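Local coordinates for protein galactose mutarotase related enzyme (Lactobacillus acidophilus, PDB 3DCD) that probably binds carbohydrate and may act as a sugar isomerase, although its own function has not been established, at residues Val227-Arg232 / Val250-Trp255; Val167-Ile172 / Asn212-Ser217; Ala187-Leu192 / Leu205-Arg210; Val216-Arg219 / Lys224-Val227. All coordinates share one frame; numbering follows the deposited sequence.

Contact 1 (Val227-Arg232 / Val250-Trp255); sequences VNVWTR and VCIEPW
V229 overlaps I252 at the heart of this contact, its CB lying 4.0 Å from I252 CG2, and the two side chains lie alongside each other, pointing opposite ways. The branching of the valine divides the work. With CG1 anti to the backbone N (chi1 -179°), that methyl is carried to the ring of P254, where V229 CG1 and P254 CG are 4.0 Å apart and the valine stands roughly perpendicular to the proline side chain. The other methyl stays with the isoleucine, V229 CG2 sitting 4.2 Å from I252 CD1.

Two residues further along the strand, T231 repeats the theme with a mixed side chain. Its methyl rests on the proline, T231 CG2 to P254 CG 4.0 Å, while its hydroxyl makes a weak hydrogen bond to N214 O of the adjacent strand; the polar branch is thus served without interrupting the apolar one. These residues are all buried, and the two segments meet here through apolar packing. F287 touches both V229 and P254 and so widens the apolar layer, as V216 does beside I252. E253 and C251 reach H143 on another strand of the sheet to which P254 and I252 belong.

The strands 227-232 and 250-255 run nearly in the same direction, 12° apart, with their axes 8.0 Å from each other. They are members of different antiparallel sheets, and their alternate side chains interleave as one layer meets the next, the face-to-face packing expected of the beta-supersandwich of galactose mutarotase-like proteins.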
loop_
_atom_site.group_PDB
_atom_site.type_symbol
_atom_site.label_atom_id
_atom_site.label_comp_id
_atom_site.label_asym_id
_atom_site.label_seq_id
_atom_site.Cartn_x
_atom_site.Cartn_y
_atom_site.Cartn_z
ATOM N N VAL A 227 -11.693 -3.490 9.404
ATOM C CA VAL A 227 -10.527 -3.885 8.649
ATOM C C VAL A 227 -9.311 -3.441 9.461
ATOM O O VAL A 227 -9.185 -2.268 9.831
ATOM C CB VAL A 227 -10.509 -3.262 7.240
ATOM C CG1 VAL A 227 -9.156 -3.462 6.595
ATOM C CG2 VAL A 227 -11.624 -3.880 6.372
ATOM N N ASN A 228 -8.436 -4.391 9.758
ATOM C CA ASN A 228 -7.229 -4.094 10.524
ATOM C C ASN A 228 -5.972 -4.298 9.698
ATOM O O ASN A 228 -5.832 -5.334 9.040
ATOM C CB ASN A 228 -7.206 -4.953 11.769
ATOM C CG ASN A 228 -6.454 -4.307 12.878
ATOM O OD1 ASN A 228 -5.219 -4.208 12.844
ATOM N ND2 ASN A 228 -7.189 -3.829 13.870
ATOM N N VAL A 229 -5.083 -3.295 9.675
ATOM C CA VAL A 229 -3.847 -3.401 8.914
ATOM C C VAL A 229 -2.664 -3.333 9.882
ATOM O O VAL A 229 -2.449 -2.310 10.537
ATOM C CB VAL A 229 -3.712 -2.282 7.841
ATOM C CG1 VAL A 229 -2.424 -2.439 7.065
ATOM C CG2 VAL A 229 -4.902 -2.334 6.856
ATOM N N TRP A 230 -1.921 -4.432 9.964
ATOM C CA TRP A 230 -0.724 -4.496 10.802
ATOM C C TRP A 230 0.457 -4.153 9.882
ATOM O O TRP A 230 0.725 -4.864 8.896
ATOM C CB TRP A 230 -0.571 -5.903 11.377
ATOM C CG TRP A 230 -1.807 -6.384 12.107
ATOM C CD1 TRP A 230 -3.041 -6.678 11.555
ATOM C CD2 TRP A 230 -1.932 -6.639 13.507
ATOM N NE1 TRP A 230 -3.918 -7.076 12.533
ATOM C CE2 TRP A 230 -3.266 -7.074 13.739
ATOM C CE3 TRP A 230 -1.051 -6.550 14.591
ATOM C CZ2 TRP A 230 -3.736 -7.412 15.015
ATOM C CZ3 TRP A 230 -1.520 -6.885 15.868
ATOM C CH2 TRP A 230 -2.851 -7.317 16.067
ATOM N N THR A 231 1.158 -3.062 10.192
ATOM C CA THR A 231 2.160 -2.511 9.263
ATOM C C THR A 231 3.565 -3.012 9.556
ATOM O O THR A 231 4.533 -2.572 8.922
ATOM C CB THR A 231 2.161 -0.975 9.299
ATOM O OG1 THR A 231 2.370 -0.546 10.650
ATOM C CG2 THR A 231 0.801 -0.405 8.788
ATOM N N ARG A 232 3.675 -3.928 10.525
ATOM C CA ARG A 232 4.961 -4.513 10.904
ATOM C C ARG A 232 6.002 -3.391 11.074
ATOM O O ARG A 232 5.763 -2.438 11.827
ATOM C CB ARG A 232 5.375 -5.569 9.873
ATOM C CG ARG A 232 4.318 -6.687 9.707
ATOM C CD ARG A 232 4.843 -7.842 8.842
ATOM N NE ARG A 232 3.756 -8.654 8.293
ATOM C CZ ARG A 232 3.876 -9.407 7.204
ATOM N NH1 ARG A 232 5.027 -9.464 6.551
ATOM N NH2 ARG A 232 2.852 -10.112 6.766
ATOM N N VAL A 250 -11.361 3.987 1.346
ATOM C CA VAL A 250 -10.161 4.629 1.869
ATOM C C VAL A 250 -9.014 3.658 1.653
ATOM O O VAL A 250 -9.222 2.435 1.732
ATOM C CB VAL A 250 -10.333 5.024 3.370
ATOM C CG1 VAL A 250 -10.380 3.786 4.294
ATOM C CG2 VAL A 250 -9.216 6.022 3.809
ATOM N N CYS A 251 -7.819 4.183 1.377
ATOM C CA CYS A 251 -6.629 3.335 1.308
ATOM C C CYS A 251 -5.790 3.519 2.569
ATOM O O CYS A 251 -5.652 4.642 3.089
ATOM C CB CYS A 251 -5.751 3.700 0.096
ATOM S SG CYS A 251 -6.520 3.481 -1.527
ATOM N N ILE A 252 -5.228 2.412 3.045
ATOM C CA ILE A 252 -4.266 2.403 4.168
ATOM C C ILE A 252 -3.018 1.787 3.571
ATOM O O ILE A 252 -3.024 0.620 3.173
ATOM C CB ILE A 252 -4.799 1.579 5.363
ATOM C CG1 ILE A 252 -6.115 2.194 5.868
ATOM C CG2 ILE A 252 -3.733 1.493 6.488
ATOM C CD1 ILE A 252 -6.840 1.374 6.936
ATOM N N GLU A 253 -1.964 2.593 3.451
ATOM C CA GLU A 253 -0.803 2.251 2.630
ATOM C C GLU A 253 0.501 2.121 3.457
ATOM O O GLU A 253 1.153 3.130 3.730
ATOM C CB GLU A 253 -0.591 3.324 1.555
ATOM C CG GLU A 253 -1.864 3.827 0.837
ATOM C CD GLU A 253 -1.587 5.045 -0.051
ATOM O OE1 GLU A 253 -0.449 5.194 -0.569
ATOM O OE2 GLU A 253 -2.525 5.839 -0.268
ATOM N N PRO A 254 0.897 0.890 3.823
ATOM C CA PRO A 254 2.185 0.734 4.534
ATOM C C PRO A 254 3.334 0.922 3.549
ATOM O O PRO A 254 3.331 0.330 2.472
ATOM C CB PRO A 254 2.127 -0.723 5.058
ATOM C CG PRO A 254 0.660 -1.153 4.892
ATOM C CD PRO A 254 0.228 -0.403 3.641
ATOM N N TRP A 255 4.299 1.760 3.916
ATOM C CA TRP A 255 5.346 2.201 3.016
ATOM C C TRP A 255 6.722 1.963 3.616
ATOM O O TRP A 255 6.974 2.348 4.767
ATOM C CB TRP A 255 5.253 3.716 2.777
ATOM C CG TRP A 255 4.083 4.245 1.979
ATOM C CD1 TRP A 255 3.234 3.556 1.143
ATOM C CD2 TRP A 255 3.692 5.617 1.914
ATOM N NE1 TRP A 255 2.307 4.443 0.571
ATOM C CE2 TRP A 255 2.575 5.706 1.042
ATOM C CE3 TRP A 255 4.189 6.793 2.519
ATOM C CZ2 TRP A 255 1.935 6.923 0.768
ATOM C CZ3 TRP A 255 3.549 8.007 2.240
ATOM C CH2 TRP A 255 2.439 8.059 1.366
#

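Contact 2 (Val167-Ile172 / Asn212-Ser217); sequences VTRVRI and NDNKVS
The backbones bearing R169 and N214 are not paired with each other: R169 CA and N214 CA stand 11.4 Å apart, R169 in a short strand bonded through its backbone to A187, N214 bonded likewise to T231. The long side chain of R169 spans the interval. Its chain is extended from CG to NE (chi2 167°, chi3 178°), which delivers the guanidinium to the N214 amide, the two side chains passing in opposite directions. The amide end lies at the guanidinium edge, 3.0 Å separating R169 NH2 from the atom modelled as N214 ND2, and the planes are turned 72° apart. A methyl, V167 CG2, sits 3.8 Å above the centre of the guanidinium on one face, while R169 NH2 is hydrogen-bonded to P165 O. Losing the guanidinium to an alanine here is likely to leave P165 O without this donor and to open a gap beside the N214 amide, between the small three-stranded sheet and the large nine-stranded one. D213 OD1 lies 6.2 Å from R169 NH2, too far for a salt bridge, so the buried charge is met here by the carbonyl of P165 rather than by a carboxylate of either segment.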
loop_
_atom_site.group_PDB
_atom_site.type_symbol
_atom_site.label_atom_id
_atom_site.label_comp_id
_atom_site.label_asym_id
_atom_site.label_seq_id
_atom_site.Cartn_x
_atom_site.Cartn_y
_atom_site.Cartn_z
ATOM N N VAL A 167 -0.646 6.697 20.271
ATOM C CA VAL A 167 0.310 7.752 20.566
ATOM C C VAL A 167 0.243 8.775 19.466
ATOM O O VAL A 167 -0.075 8.431 18.316
ATOM C CB VAL A 167 1.749 7.229 20.709
ATOM C CG1 VAL A 167 1.850 6.277 21.923
ATOM C CG2 VAL A 167 2.240 6.541 19.428
ATOM N N THR A 168 0.534 10.028 19.815
ATOM C CA THR A 168 0.632 11.092 18.827
ATOM C C THR A 168 1.856 10.832 17.946
ATOM O O THR A 168 2.930 10.452 18.446
ATOM C CB THR A 168 0.695 12.458 19.535
ATOM O OG1 THR A 168 -0.576 12.701 20.162
ATOM C CG2 THR A 168 0.880 13.556 18.532
ATOM N N ARG A 169 1.687 11.005 16.639
ATOM C CA ARG A 169 2.719 10.711 15.665
ATOM C C ARG A 169 2.939 11.900 14.741
ATOM O O ARG A 169 2.035 12.718 14.531
ATOM C CB ARG A 169 2.323 9.488 14.815
ATOM C CG ARG A 169 2.381 8.136 15.536
ATOM C CD ARG A 169 1.669 7.075 14.676
ATOM N NE ARG A 169 1.692 5.722 15.250
ATOM C CZ ARG A 169 0.786 5.227 16.091
ATOM N NH1 ARG A 169 -0.225 5.972 16.536
ATOM N NH2 ARG A 169 0.900 3.968 16.507
ATOM N N VAL A 170 4.128 11.979 14.151
ATOM C CA VAL A 170 4.446 13.097 13.263
ATOM C C VAL A 170 3.753 12.870 11.925
ATOM O O VAL A 170 3.886 11.790 11.338
ATOM C CB VAL A 170 5.964 13.233 13.043
ATOM C CG1 VAL A 170 6.271 14.373 12.074
ATOM C CG2 VAL A 170 6.677 13.471 14.384
ATOM N N ARG A 171 2.983 13.861 11.475
ATOM C CA ARG A 171 2.418 13.838 10.118
ATOM C C ARG A 171 3.340 14.605 9.187
ATOM O O ARG A 171 3.817 15.695 9.540
ATOM C CB ARG A 171 1.040 14.514 10.080
ATOM C CG ARG A 171 0.378 14.483 8.687
ATOM C CD ARG A 171 -0.788 15.450 8.607
ATOM N NE ARG A 171 -1.122 15.774 7.212
ATOM C CZ ARG A 171 -2.192 16.478 6.863
ATOM N NH1 ARG A 171 -3.018 16.931 7.800
ATOM N NH2 ARG A 171 -2.442 16.720 5.589
ATOM N N ILE A 172 3.566 14.061 7.993
ATOM C CA ILE A 172 4.311 14.767 6.959
ATOM C C ILE A 172 3.333 15.248 5.902
ATOM O O ILE A 172 2.822 14.425 5.130
ATOM C CB ILE A 172 5.371 13.875 6.282
ATOM C CG1 ILE A 172 6.222 13.134 7.337
ATOM C CG2 ILE A 172 6.253 14.727 5.298
ATOM C CD1 ILE A 172 7.158 12.058 6.759
ATOM N N ASN A 212 7.473 -2.029 15.660
ATOM C CA ASN A 212 6.801 -2.982 14.760
ATOM C C ASN A 212 5.433 -3.474 15.200
ATOM O O ASN A 212 4.947 -4.523 14.743
ATOM C CB ASN A 212 7.721 -4.163 14.418
ATOM C CG ASN A 212 8.433 -4.728 15.633
ATOM O OD1 ASN A 212 9.637 -5.023 15.573
ATOM N ND2 ASN A 212 7.705 -4.876 16.746
ATOM N N ASP A 213 4.795 -2.712 16.070
ATOM C CA ASP A 213 3.513 -3.129 16.630
ATOM C C ASP A 213 2.380 -2.263 16.150
ATOM O O ASP A 213 1.294 -2.289 16.731
ATOM C CB ASP A 213 3.545 -3.185 18.171
ATOM C CG ASP A 213 3.963 -1.864 18.822
ATOM O OD1 ASP A 213 4.420 -0.911 18.130
ATOM O OD2 ASP A 213 3.842 -1.794 20.065
ATOM N N ASN A 214 2.619 -1.505 15.080
ATOM C CA ASN A 214 1.613 -0.568 14.614
ATOM C C ASN A 214 0.489 -1.268 13.881
ATOM O O ASN A 214 0.709 -2.165 13.039
ATOM C CB ASN A 214 2.213 0.541 13.747
ATOM C CG ASN A 214 3.315 1.284 14.463
ATOM O OD1 ASN A 214 4.494 1.162 14.116
ATOM N ND2 ASN A 214 2.944 2.043 15.472
ATOM N N LYS A 215 -0.719 -0.856 14.229
ATOM C CA LYS A 215 -1.909 -1.375 13.582
ATOM C C LYS A 215 -2.850 -0.219 13.318
ATOM O O LYS A 215 -3.086 0.606 14.195
ATOM C CB LYS A 215 -2.596 -2.418 14.464
ATOM C CG LYS A 215 -1.631 -3.475 14.969
ATOM C CD LYS A 215 -2.137 -4.200 16.229
ATOM C CE LYS A 215 -2.034 -3.372 17.551
ATOM N NZ LYS A 215 -0.656 -3.279 18.167
ATOM N N VAL A 216 -3.393 -0.171 12.116
ATOM C CA VAL A 216 -4.391 0.833 11.773
ATOM C C VAL A 216 -5.747 0.110 11.650
ATOM O O VAL A 216 -5.863 -0.834 10.864
ATOM C CB VAL A 216 -4.041 1.555 10.443
ATOM C CG1 VAL A 216 -5.075 2.655 10.135
ATOM C CG2 VAL A 216 -2.598 2.143 10.485
ATOM N N SER A 217 -6.746 0.531 12.434
ATOM C CA SER A 217 -8.067 -0.108 12.396
ATOM C C SER A 217 -9.047 0.804 11.711
ATOM O O SER A 217 -9.211 1.955 12.112
ATOM C CB SER A 217 -8.638 -0.373 13.801
ATOM O OG SER A 217 -7.828 -1.259 14.534
#

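Contact 3 (Ala187-Leu192 / Leu205-Arg210); sequences APTDSL and LIYELR
T189 places its methyl over one face of the Y207 ring in a CH-pi contact, CG2 lying 3.9 Å from the ring centroid and 24° off the normal. The methyl is shifted toward the rim, so that T189 CG2 comes to 3.5 Å of Y207 CE1. The same ring carbon is met from another direction: A187 CB approaches at the edge, near the ring plane, 3.8 Å from Y207 CE1. Two small side chains thus share one corner of the aromatic ring, one above it and the other beside it.

Both are presented by the segment that leaves strand 185-187 through an inverse gamma turn centred on P188 and enters a type I turn from P188 to S191. Strand 169-175 runs between this segment and strand 205-208, hydrogen-bonding through R169 to A187 on one flank and through V170 to E208 on the other; A187 and Y207 therefore meet across an intervening strand, their CA atoms 8.3 Å apart.

Further out, the hydroxyl of T189 is hydrogen-bonded to V167 O. With chi1 at 53°, OG1 stands between the backbone N and the carbonyl carbon, and CG2 falls anti to that carbon, where it meets the ring. F161 and I239 pack on Y207, while M163 and the side chain of R169 touch T189. The next residue of the strand, E208, forms a salt bridge with R184.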
loop_
_atom_site.group_PDB
_atom_site.type_symbol
_atom_site.label_atom_id
_atom_site.label_comp_id
_atom_site.label_asym_id
_atom_site.label_seq_id
_atom_site.Cartn_x
_atom_site.Cartn_y
_atom_site.Cartn_z
ATOM N N ALA A 187 0.609 14.850 15.261
ATOM C CA ALA A 187 -0.814 14.744 14.909
ATOM C C ALA A 187 -1.595 13.918 15.939
ATOM O O ALA A 187 -1.015 13.040 16.580
ATOM C CB ALA A 187 -0.961 14.124 13.511
ATOM N N PRO A 188 -2.920 14.162 16.068
ATOM C CA PRO A 188 -3.701 13.505 17.133
ATOM C C PRO A 188 -4.065 12.043 16.822
ATOM O O PRO A 188 -5.255 11.672 16.837
ATOM C CB PRO A 188 -4.946 14.390 17.261
ATOM C CG PRO A 188 -5.124 14.995 15.868
ATOM C CD PRO A 188 -3.741 15.089 15.259
ATOM N N THR A 189 -3.036 11.221 16.590
ATOM C CA THR A 189 -3.217 9.816 16.263
ATOM C C THR A 189 -3.290 8.973 17.531
ATOM O O THR A 189 -3.228 7.739 17.472
ATOM C CB THR A 189 -2.109 9.287 15.349
ATOM O OG1 THR A 189 -0.833 9.563 15.922
ATOM C CG2 THR A 189 -2.191 9.934 13.975
ATOM N N ASP A 190 -3.433 9.634 18.677
ATOM C CA ASP A 190 -3.635 8.890 19.925
ATOM C C ASP A 190 -5.110 8.639 20.204
ATOM O O ASP A 190 -5.462 8.119 21.267
ATOM C CB ASP A 190 -2.959 9.582 21.118
ATOM C CG ASP A 190 -3.449 10.987 21.346
ATOM O OD1 ASP A 190 -3.976 11.625 20.412
ATOM O OD2 ASP A 190 -3.270 11.466 22.486
ATOM N N SER A 191 -5.966 9.030 19.258
ATOM C CA SER A 191 -7.374 8.640 19.274
ATOM C C SER A 191 -7.903 8.592 17.847
ATOM O O SER A 191 -7.176 8.912 16.913
ATOM C CB SER A 191 -8.212 9.553 20.178
ATOM O OG SER A 191 -8.357 10.861 19.638
ATOM N N LEU A 192 -9.160 8.184 17.679
ATOM C CA LEU A 192 -9.714 7.951 16.340
ATOM C C LEU A 192 -9.760 9.225 15.500
ATOM O O LEU A 192 -9.879 10.344 16.028
ATOM C CB LEU A 192 -11.115 7.313 16.421
ATOM C CG LEU A 192 -12.297 8.200 16.859
ATOM C CD1 LEU A 192 -12.961 8.937 15.677
ATOM C CD2 LEU A 192 -13.312 7.345 17.570
ATOM N N LEU A 205 -2.728 11.567 4.078
ATOM C CA LEU A 205 -2.244 11.811 5.432
ATOM C C LEU A 205 -1.073 10.843 5.634
ATOM O O LEU A 205 -1.249 9.637 5.517
ATOM C CB LEU A 205 -3.368 11.548 6.444
ATOM C CG LEU A 205 -4.689 12.278 6.178
ATOM C CD1 LEU A 205 -5.796 11.826 7.167
ATOM C CD2 LEU A 205 -4.478 13.787 6.246
ATOM N N ILE A 206 0.121 11.371 5.915
ATOM C CA ILE A 206 1.311 10.536 6.015
ATOM C C ILE A 206 1.836 10.585 7.424
ATOM O O ILE A 206 2.160 11.674 7.907
ATOM C CB ILE A 206 2.444 10.995 5.027
ATOM C CG1 ILE A 206 1.939 10.962 3.578
ATOM C CG2 ILE A 206 3.702 10.120 5.208
ATOM C CD1 ILE A 206 2.904 11.585 2.548
ATOM N N TYR A 207 1.919 9.413 8.068
ATOM C CA TYR A 207 2.373 9.329 9.457
ATOM C C TYR A 207 3.684 8.569 9.583
ATOM O O TYR A 207 3.872 7.518 8.972
ATOM C CB TYR A 207 1.288 8.726 10.367
ATOM C CG TYR A 207 -0.016 9.502 10.318
ATOM C CD1 TYR A 207 -0.141 10.735 10.953
ATOM C CD2 TYR A 207 -1.114 9.011 9.595
ATOM C CE1 TYR A 207 -1.332 11.451 10.891
ATOM C CE2 TYR A 207 -2.305 9.721 9.522
ATOM C CZ TYR A 207 -2.413 10.925 10.190
ATOM O OH TYR A 207 -3.594 11.622 10.117
ATOM N N GLU A 208 4.602 9.154 10.350
ATOM C CA GLU A 208 5.861 8.526 10.684
ATOM C C GLU A 208 5.570 7.468 11.735
ATOM O O GLU A 208 4.985 7.776 12.774
ATOM C CB GLU A 208 6.834 9.581 11.226
ATOM C CG GLU A 208 7.334 10.551 10.125
ATOM C CD GLU A 208 8.367 11.553 10.617
ATOM O OE1 GLU A 208 8.648 11.596 11.845
ATOM O OE2 GLU A 208 8.894 12.304 9.767
ATOM N N LEU A 209 5.969 6.229 11.444
ATOM C CA LEU A 209 5.770 5.100 12.347
ATOM C C LEU A 209 7.074 4.699 13.027
ATOM O O LEU A 209 8.159 4.919 12.480
ATOM C CB LEU A 209 5.210 3.903 11.580
ATOM C CG LEU A 209 3.844 4.127 10.925
ATOM C CD1 LEU A 209 3.382 2.891 10.180
ATOM C CD2 LEU A 209 2.815 4.497 11.982
ATOM N N ARG A 210 6.944 4.129 14.222
ATOM C CA ARG A 210 8.074 3.674 15.003
ATOM C C ARG A 210 7.749 2.275 15.524
ATOM O O ARG A 210 6.577 1.988 15.826
ATOM C CB ARG A 210 8.293 4.640 16.175
ATOM C CG ARG A 210 8.633 6.081 15.758
ATOM C CD ARG A 210 8.745 7.006 16.983
ATOM N NE ARG A 210 9.753 6.508 17.926
ATOM C CZ ARG A 210 11.065 6.629 17.769
ATOM N NH1 ARG A 210 11.564 7.273 16.717
ATOM N NH2 ARG A 210 11.876 6.115 18.685
#

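Contact 4 (Val216-Arg219 / Lys224-Val227); sequences VSLR and KFHV
The H226 imidazole carries R219 on one face, while L218 O and S217 OG lie at its edge, near the ring plane. R219 meets it by a CH-pi contact, CD being 3.9 Å from the ring centroid. Bends at chi2 and chi3 fold the arginine back so that NH1 stands 3.5 Å above the same ring plane; the guanidinium is nearly perpendicular to the imidazole, 83° away, and offers its edge. R219 NE also makes a weak hydrogen bond to Y160 OH. At the ring rim S217 OG approaches H226 CE1 to 3.4 Å. The F225 ring, in turn, receives L218 at its edge, with 3.8 Å between L218 CG and F225 CE2.

With an alanine in place of the imidazole of H226, R219 is likely to lose the flat surface it folds over and become freer to swing, and a gap would open beside S217.

L218 and V227 form an antiparallel hydrogen-bonded pair. L218 N donates to V227 O at 2.7 Å, almost straight at 175°, and V227 N returns the bond to L218 O at 2.9 Å. Their side chains project from the sheet face opposite the one that bears R219 and H226, and L218 continues from there onto V250 and I252. Two antiparallel neighbours joined by a short connection make this a beta hairpin, formed by strands 214-220 and 226-232 of the large antiparallel sheet.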
loop_
_atom_site.group_PDB
_atom_site.type_symbol
_atom_site.label_atom_id
_atom_site.label_comp_id
_atom_site.label_asym_id
_atom_site.label_seq_id
_atom_site.Cartn_x
_atom_site.Cartn_y
_atom_site.Cartn_z
ATOM N N VAL A 216 -3.393 -0.171 12.116
ATOM C CA VAL A 216 -4.391 0.833 11.773
ATOM C C VAL A 216 -5.747 0.110 11.650
ATOM O O VAL A 216 -5.863 -0.834 10.864
ATOM C CB VAL A 216 -4.041 1.555 10.443
ATOM C CG1 VAL A 216 -5.075 2.655 10.135
ATOM C CG2 VAL A 216 -2.598 2.143 10.485
ATOM N N SER A 217 -6.746 0.531 12.434
ATOM C CA SER A 217 -8.067 -0.108 12.396
ATOM C C SER A 217 -9.047 0.804 11.711
ATOM O O SER A 217 -9.211 1.955 12.112
ATOM C CB SER A 217 -8.638 -0.373 13.801
ATOM O OG SER A 217 -7.828 -1.259 14.534
ATOM N N LEU A 218 -9.725 0.261 10.720
ATOM C CA LEU A 218 -10.810 0.945 10.062
ATOM C C LEU A 218 -12.136 0.332 10.520
ATOM O O LEU A 218 -12.367 -0.870 10.357
ATOM C CB LEU A 218 -10.610 0.847 8.552
ATOM C CG LEU A 218 -11.789 1.213 7.668
ATOM C CD1 LEU A 218 -12.007 2.722 7.721
ATOM C CD2 LEU A 218 -11.437 0.732 6.252
ATOM N N ARG A 219 -12.970 1.169 11.139
ATOM C CA ARG A 219 -14.185 0.730 11.820
ATOM C C ARG A 219 -15.344 1.720 11.673
ATOM O O ARG A 219 -15.183 2.806 11.118
ATOM C CB ARG A 219 -13.894 0.571 13.313
ATOM C CG ARG A 219 -13.084 -0.678 13.621
ATOM C CD ARG A 219 -12.140 -0.462 14.765
ATOM N NE ARG A 219 -12.868 -0.321 16.009
ATOM C CZ ARG A 219 -13.321 -1.336 16.734
ATOM N NH1 ARG A 219 -13.117 -2.590 16.331
ATOM N NH2 ARG A 219 -13.980 -1.097 17.871
ATOM N N LYS A 224 -20.460 -4.123 12.714
ATOM C CA LYS A 224 -19.279 -4.904 13.115
ATOM C C LYS A 224 -18.134 -4.829 12.109
ATOM O O LYS A 224 -17.112 -5.512 12.256
ATOM C CB LYS A 224 -19.689 -6.361 13.398
ATOM C CG LYS A 224 -20.666 -6.469 14.569
ATOM C CD LYS A 224 -21.606 -7.667 14.474
ATOM C CE LYS A 224 -22.448 -7.743 15.722
ATOM N NZ LYS A 224 -23.350 -8.919 15.678
ATOM N N PHE A 225 -18.299 -3.980 11.099
ATOM C CA PHE A 225 -17.286 -3.782 10.072
ATOM C C PHE A 225 -15.946 -3.346 10.679
ATOM O O PHE A 225 -15.873 -2.390 11.456
ATOM C CB PHE A 225 -17.755 -2.760 9.030
ATOM C CG PHE A 225 -16.688 -2.377 8.031
ATOM C CD1 PHE A 225 -16.424 -3.184 6.948
ATOM C CD2 PHE A 225 -15.942 -1.203 8.199
ATOM C CE1 PHE A 225 -15.430 -2.841 6.019
ATOM C CE2 PHE A 225 -14.966 -0.850 7.280
ATOM C CZ PHE A 225 -14.709 -1.677 6.189
ATOM N N HIS A 226 -14.888 -4.040 10.294
ATOM C CA HIS A 226 -13.578 -3.814 10.885
ATOM C C HIS A 226 -12.535 -4.377 9.936
ATOM O O HIS A 226 -12.514 -5.579 9.668
ATOM C CB HIS A 226 -13.520 -4.495 12.265
ATOM C CG HIS A 226 -12.241 -4.287 13.011
ATOM N ND1 HIS A 226 -11.304 -3.336 12.658
ATOM C CD2 HIS A 226 -11.763 -4.883 14.127
ATOM C CE1 HIS A 226 -10.289 -3.382 13.500
ATOM N NE2 HIS A 226 -10.541 -4.312 14.400
ATOM N N VAL A 227 -11.693 -3.490 9.404
ATOM C CA VAL A 227 -10.527 -3.885 8.649
ATOM C C VAL A 227 -9.311 -3.441 9.461
ATOM O O VAL A 227 -9.185 -2.268 9.831
ATOM C CB VAL A 227 -10.509 -3.262 7.240
ATOM C CG1 VAL A 227 -9.156 -3.462 6.595
ATOM C CG2 VAL A 227 -11.624 -3.880 6.372
#

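How the contacts relate
Contact 3 lies within the span of chain bounded by the two segments of contact 2, and their centres are only 4 Å apart. Contact 2 then ends on strand 214-220, which contact 4 takes up at once and pairs with strand 226-232; contact 1 carries that second strand on to strand 249-256. V216 and S217 belong to contacts 2 and 4, V227 to contacts 4 and 1. Centres of contacts 1 and 4 are 11 Å apart, those of contacts 3 and 4 about 16 Å. Contact 1 packs this hairpin of the nine-stranded sheet on the six-stranded sheet, contact 2 brings it to the three-stranded one, and contact 3 joins that small sheet to strand 205-208 of the six-stranded sheet.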